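GP37 (Pseudomonas phage phikz, PDB 5FT0) probably inhibits the host RNA degradosome by acting on its ribonuclease, RNase E. Local coordinates at residues Q11-H25 with L75-D87. Sequence-based numbering, arbitrary orientation.
Sequences QLQALSKLDGLHHPH and LSRIIADNLKYVD
The H22 ring meets the D87 carboxylate at its edge. ND1 donates to OD2 of D87 at 3.2 Å, with the oxygen in the ring plane. The bond is bent (139°) and reaches OD2 on the syn side but well out of the carboxylate plane; ring and carboxylate planes lie 28° apart. The H25 ring has Y85 OH at its edge, CD2 to OH 3.9 Å, and the two side chains run side by side. H23 O and H25 N lie obliquely to the Y85 ring.

The N82 amide is gripped at both ends. OD1 accepts from H25 N at 2.8 Å, nearly along the C=O axis. ND2 donates in its own plane to I78 O, one turn back, which should fix the amide's rotation. The L15 side chain crosses that of N82 at about a right angle, with CD1 3.6 Å from ND2.

L21 CG is anti to the backbone N (chi1 -179°), which brings CD1 against the carbonyl oxygens of N82 and Y85. Deeper in, L18 CD1 lies 3.8 Å from I79 CG2 and also touches L83. Y183 of helix 158-187 touches L18, L83 and V86.

A water links H22 N with Y85 O and D87 OD1. V86 sits at the N-cap position before helix 87-98. The loop after helix 8-15 packs along the end of helix 67-82 and is tied to the start of the next helix by the almost straight D87 N to G20 O bond (3.0 Å).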
loop_
_atom_site.group_PDB
_atom_site.type_symbol
_atom_site.label_atom_id
_atom_site.label_comp_id
_atom_site.label_asym_id
_atom_site.label_seq_id
_atom_site.Cartn_x
_atom_site.Cartn_y
_atom_site.Cartn_z
ATOM N N GLN A 11 23.746 0.686 -18.770
ATOM C CA GLN A 11 23.622 0.797 -17.322
ATOM C C GLN A 11 24.728 0.021 -16.620
ATOM O O GLN A 11 25.396 0.550 -15.723
ATOM C CB GLN A 11 22.244 0.305 -16.880
ATOM C CG GLN A 11 21.092 0.946 -17.632
ATOM C CD GLN A 11 19.761 0.280 -17.341
ATOM O OE1 GLN A 11 19.419 0.028 -16.186
ATOM N NE2 GLN A 11 18.999 -0.008 -18.394
ATOM N N LEU A 12 24.947 -1.231 -17.028
ATOM C CA LEU A 12 25.960 -2.060 -16.382
ATOM C C LEU A 12 27.356 -1.479 -16.574
ATOM O O LEU A 12 28.197 -1.557 -15.672
ATOM C CB LEU A 12 25.889 -3.488 -16.921
ATOM C CG LEU A 12 26.820 -4.509 -16.264
ATOM C CD1 LEU A 12 26.627 -4.520 -14.756
ATOM C CD2 LEU A 12 26.564 -5.890 -16.836
ATOM N N GLN A 13 27.618 -0.880 -17.740
ATOM C CA GLN A 13 28.919 -0.260 -17.974
ATOM C C GLN A 13 29.150 0.915 -17.031
ATOM O O GLN A 13 30.252 1.083 -16.496
ATOM C CB GLN A 13 29.033 0.187 -19.431
ATOM C CG GLN A 13 29.232 -0.964 -20.406
ATOM C CD GLN A 13 28.888 -0.588 -21.833
ATOM O OE1 GLN A 13 28.709 0.588 -22.155
ATOM N NE2 GLN A 13 28.789 -1.590 -22.700
ATOM N N ALA A 14 28.124 1.740 -16.814
ATOM C CA ALA A 14 28.245 2.825 -15.846
ATOM C C ALA A 14 28.391 2.284 -14.429
ATOM O O ALA A 14 29.219 2.772 -13.651
ATOM C CB ALA A 14 27.035 3.755 -15.944
ATOM N N LEU A 15 27.596 1.268 -14.077
ATOM C CA LEU A 15 27.667 0.708 -12.732
ATOM C C LEU A 15 29.009 0.037 -12.466
ATOM O O LEU A 15 29.477 0.023 -11.322
ATOM C CB LEU A 15 26.522 -0.281 -12.516
ATOM C CG LEU A 15 25.125 0.338 -12.444
ATOM C CD1 LEU A 15 24.075 -0.716 -12.133
ATOM C CD2 LEU A 15 25.101 1.449 -11.405
ATOM N N SER A 16 29.646 -0.510 -13.504
ATOM C CA SER A 16 30.927 -1.187 -13.334
ATOM C C SER A 16 32.049 -0.235 -12.938
ATOM O O SER A 16 33.097 -0.700 -12.477
ATOM C CB SER A 16 31.309 -1.926 -14.619
ATOM O OG SER A 16 31.609 -1.012 -15.661
ATOM N N LYS A 17 31.863 1.072 -13.108
ATOM C CA LYS A 17 32.864 2.030 -12.659
ATOM C C LYS A 17 32.783 2.306 -11.164
ATOM O O LYS A 17 33.688 2.949 -10.621
ATOM C CB LYS A 17 32.729 3.334 -13.452
ATOM C CG LYS A 17 33.143 3.178 -14.906
ATOM C CD LYS A 17 32.622 4.290 -15.796
ATOM C CE LYS A 17 32.888 3.953 -17.261
ATOM N NZ LYS A 17 32.335 4.975 -18.188
ATOM N N LEU A 18 31.740 1.827 -10.490
ATOM C CA LEU A 18 31.611 2.001 -9.049
ATOM C C LEU A 18 32.495 0.992 -8.325
ATOM O O LEU A 18 32.351 -0.221 -8.518
ATOM C CB LEU A 18 30.157 1.838 -8.614
ATOM C CG LEU A 18 29.177 2.948 -8.996
ATOM C CD1 LEU A 18 27.780 2.612 -8.499
ATOM C CD2 LEU A 18 29.638 4.279 -8.430
ATOM N N ASP A 19 33.408 1.498 -7.495
ATOM C CA ASP A 19 34.202 0.642 -6.623
ATOM C C ASP A 19 33.311 -0.217 -5.734
ATOM O O ASP A 19 32.306 0.254 -5.195
ATOM C CB ASP A 19 35.119 1.496 -5.747
ATOM C CG ASP A 19 36.504 1.656 -6.330
ATOM O OD1 ASP A 19 36.653 1.604 -7.572
ATOM O OD2 ASP A 19 37.446 1.836 -5.533
ATOM N N GLY A 20 33.692 -1.483 -5.579
ATOM C CA GLY A 20 33.046 -2.371 -4.637
ATOM C C GLY A 20 31.658 -2.841 -5.013
ATOM O O GLY A 20 31.020 -3.532 -4.206
ATOM N N LEU A 21 31.164 -2.501 -6.198
ATOM C CA LEU A 21 29.859 -2.967 -6.649
ATOM C C LEU A 21 30.036 -4.266 -7.425
ATOM O O LEU A 21 30.733 -4.296 -8.444
ATOM C CB LEU A 21 29.166 -1.916 -7.514
ATOM C CG LEU A 21 27.776 -2.315 -8.017
ATOM C CD1 LEU A 21 26.867 -2.687 -6.851
ATOM C CD2 LEU A 21 27.154 -1.198 -8.843
ATOM N N HIS A 22 29.414 -5.338 -6.940
ATOM C CA HIS A 22 29.453 -6.621 -7.629
ATOM C C HIS A 22 28.093 -7.256 -7.833
ATOM O O HIS A 22 27.970 -8.128 -8.701
ATOM C CB HIS A 22 30.345 -7.616 -6.872
ATOM C CG HIS A 22 31.768 -7.177 -6.756
ATOM N ND1 HIS A 22 32.301 -6.689 -5.582
ATOM C CD2 HIS A 22 32.765 -7.137 -7.670
ATOM C CE1 HIS A 22 33.570 -6.377 -5.777
ATOM N NE2 HIS A 22 33.876 -6.637 -7.035
ATOM N N HIS A 23 27.072 -6.858 -7.081
ATOM C CA HIS A 23 25.738 -7.446 -7.177
ATOM C C HIS A 23 24.722 -6.331 -7.374
ATOM O O HIS A 23 23.963 -5.988 -6.460
ATOM C CB HIS A 23 25.427 -8.284 -5.938
ATOM C CG HIS A 23 26.493 -9.284 -5.618
ATOM N ND1 HIS A 23 26.730 -10.394 -6.400
ATOM C CD2 HIS A 23 27.404 -9.327 -4.617
ATOM C CE1 HIS A 23 27.733 -11.084 -5.887
ATOM N NE2 HIS A 23 28.158 -10.459 -4.804
ATOM N N PRO A 24 24.681 -5.742 -8.565
ATOM C CA PRO A 24 23.709 -4.680 -8.825
ATOM C C PRO A 24 22.295 -5.235 -8.871
ATOM O O PRO A 24 22.070 -6.444 -8.943
ATOM C CB PRO A 24 24.135 -4.139 -10.192
ATOM C CG PRO A 24 24.781 -5.301 -10.856
ATOM C CD PRO A 24 25.478 -6.066 -9.761
ATOM N N HIS A 25 21.334 -4.317 -8.820
ATOM C CA HIS A 25 19.938 -4.655 -9.058
ATOM C C HIS A 25 19.789 -5.292 -10.436
ATOM O O HIS A 25 20.639 -5.089 -11.310
ATOM C CB HIS A 25 19.070 -3.399 -8.947
ATOM C CG HIS A 25 17.600 -3.674 -8.899
ATOM N ND1 HIS A 25 16.823 -3.766 -10.035
ATOM C CD2 HIS A 25 16.761 -3.862 -7.853
ATOM C CE1 HIS A 25 15.571 -4.008 -9.689
ATOM N NE2 HIS A 25 15.506 -4.070 -8.371
ATOM N N LEU A 75 20.597 7.892 -15.858
ATOM C CA LEU A 75 21.758 7.116 -15.436
ATOM C C LEU A 75 22.192 7.494 -14.025
ATOM O O LEU A 75 22.533 6.620 -13.219
ATOM C CB LEU A 75 22.912 7.307 -16.421
ATOM C CG LEU A 75 22.852 6.514 -17.725
ATOM C CD1 LEU A 75 24.052 6.836 -18.608
ATOM C CD2 LEU A 75 22.797 5.022 -17.426
ATOM N N SER A 76 22.171 8.791 -13.702
ATOM C CA SER A 76 22.584 9.221 -12.370
ATOM C C SER A 76 21.644 8.694 -11.293
ATOM O O SER A 76 22.077 8.452 -10.160
ATOM C CB SER A 76 22.665 10.748 -12.306
ATOM O OG SER A 76 21.374 11.326 -12.218
ATOM N N ARG A 77 20.360 8.517 -11.618
ATOM C CA ARG A 77 19.437 7.913 -10.662
ATOM C C ARG A 77 19.685 6.414 -10.531
ATOM O O ARG A 77 19.537 5.849 -9.441
ATOM C CB ARG A 77 17.986 8.180 -11.072
ATOM C CG ARG A 77 17.591 9.659 -11.161
ATOM C CD ARG A 77 17.826 10.407 -9.855
ATOM N NE ARG A 77 17.033 9.872 -8.746
ATOM C CZ ARG A 77 15.868 10.369 -8.345
ATOM N NH1 ARG A 77 15.342 11.417 -8.963
ATOM N NH2 ARG A 77 15.227 9.818 -7.322
ATOM N N ILE A 78 20.052 5.749 -11.629
ATOM C CA ILE A 78 20.350 4.321 -11.559
ATOM C C ILE A 78 21.630 4.082 -10.766
ATOM O O ILE A 78 21.709 3.154 -9.951
ATOM C CB ILE A 78 20.437 3.721 -12.974
ATOM C CG1 ILE A 78 19.093 3.842 -13.694
ATOM C CG2 ILE A 78 20.888 2.264 -12.920
ATOM C CD1 ILE A 78 19.125 3.331 -15.122
ATOM N N ILE A 79 22.651 4.913 -10.990
ATOM C CA ILE A 79 23.895 4.792 -10.236
ATOM C C ILE A 79 23.631 4.971 -8.746
ATOM O O ILE A 79 24.044 4.148 -7.919
ATOM C CB ILE A 79 24.933 5.805 -10.748
ATOM C CG1 ILE A 79 25.318 5.494 -12.199
ATOM C CG2 ILE A 79 26.160 5.820 -9.841
ATOM C CD1 ILE A 79 26.123 6.589 -12.854
ATOM N N ALA A 80 22.930 6.050 -8.384
ATOM C CA ALA A 80 22.611 6.288 -6.979
ATOM C C ALA A 80 21.779 5.152 -6.398
ATOM O O ALA A 80 21.960 4.773 -5.236
ATOM C CB ALA A 80 21.882 7.623 -6.826
ATOM N N ASP A 81 20.869 4.590 -7.198
ATOM C CA ASP A 81 20.035 3.486 -6.732
ATOM C C ASP A 81 20.856 2.253 -6.375
ATOM O O ASP A 81 20.433 1.449 -5.536
ATOM C CB ASP A 81 19.001 3.125 -7.800
ATOM C CG ASP A 81 17.614 3.618 -7.457
ATOM O OD1 ASP A 81 17.253 3.582 -6.261
ATOM O OD2 ASP A 81 16.883 4.034 -8.380
ATOM N N ASN A 82 22.015 2.071 -7.000
ATOM C CA ASN A 82 22.799 0.863 -6.797
ATOM C C ASN A 82 23.941 1.040 -5.808
ATOM O O ASN A 82 24.635 0.060 -5.512
ATOM C CB ASN A 82 23.342 0.361 -8.137
ATOM C CG ASN A 82 22.292 -0.386 -8.936
ATOM O OD1 ASN A 82 22.101 -1.587 -8.754
ATOM N ND2 ASN A 82 21.591 0.328 -9.811
ATOM N N LEU A 83 24.147 2.253 -5.288
ATOM C CA LEU A 83 25.114 2.444 -4.212
ATOM C C LEU A 83 24.770 1.594 -2.998
ATOM O O LEU A 83 25.671 1.171 -2.265
ATOM C CB LEU A 83 25.180 3.919 -3.813
ATOM C CG LEU A 83 25.745 4.878 -4.856
ATOM C CD1 LEU A 83 25.659 6.319 -4.360
ATOM C CD2 LEU A 83 27.179 4.499 -5.196
ATOM N N LYS A 84 23.479 1.338 -2.775
ATOM C CA LYS A 84 23.044 0.502 -1.662
ATOM C C LYS A 84 23.650 -0.892 -1.712
ATOM O O LYS A 84 23.761 -1.545 -0.669
ATOM C CB LYS A 84 21.519 0.383 -1.657
ATOM C CG LYS A 84 20.801 1.541 -0.999
ATOM C CD LYS A 84 19.314 1.478 -1.302
ATOM C CE LYS A 84 19.051 1.817 -2.760
ATOM N NZ LYS A 84 17.717 1.346 -3.219
ATOM N N TYR A 85 24.038 -1.364 -2.895
ATOM C CA TYR A 85 24.553 -2.713 -3.064
ATOM C C TYR A 85 26.074 -2.772 -3.106
ATOM O O TYR A 85 26.634 -3.863 -3.251
ATOM C CB TYR A 85 23.961 -3.336 -4.331
ATOM C CG TYR A 85 22.450 -3.264 -4.353
ATOM C CD1 TYR A 85 21.695 -3.889 -3.368
ATOM C CD2 TYR A 85 21.780 -2.559 -5.344
ATOM C CE1 TYR A 85 20.313 -3.822 -3.374
ATOM C CE2 TYR A 85 20.398 -2.486 -5.359
ATOM C CZ TYR A 85 19.670 -3.121 -4.371
ATOM O OH TYR A 85 18.296 -3.055 -4.380
ATOM N N VAL A 86 26.751 -1.629 -2.982
ATOM C CA VAL A 86 28.196 -1.632 -2.801
ATOM C C VAL A 86 28.525 -2.372 -1.515
ATOM O O VAL A 86 27.909 -2.125 -0.469
ATOM C CB VAL A 86 28.732 -0.192 -2.787
ATOM C CG1 VAL A 86 30.172 -0.157 -2.306
ATOM C CG2 VAL A 86 28.623 0.426 -4.177
ATOM N N ASP A 87 29.498 -3.289 -1.592
ATOM C CA ASP A 87 29.840 -4.190 -0.493
ATOM C C ASP A 87 29.839 -3.507 0.872
ATOM O O ASP A 87 29.043 -3.853 1.753
ATOM C CB ASP A 87 31.212 -4.824 -0.750
ATOM C CG ASP A 87 31.184 -5.861 -1.853
ATOM O OD1 ASP A 87 30.094 -6.391 -2.152
ATOM O OD2 ASP A 87 32.259 -6.152 -2.418
HETATM O O HOH W 1 28.175 -5.544 -4.578
#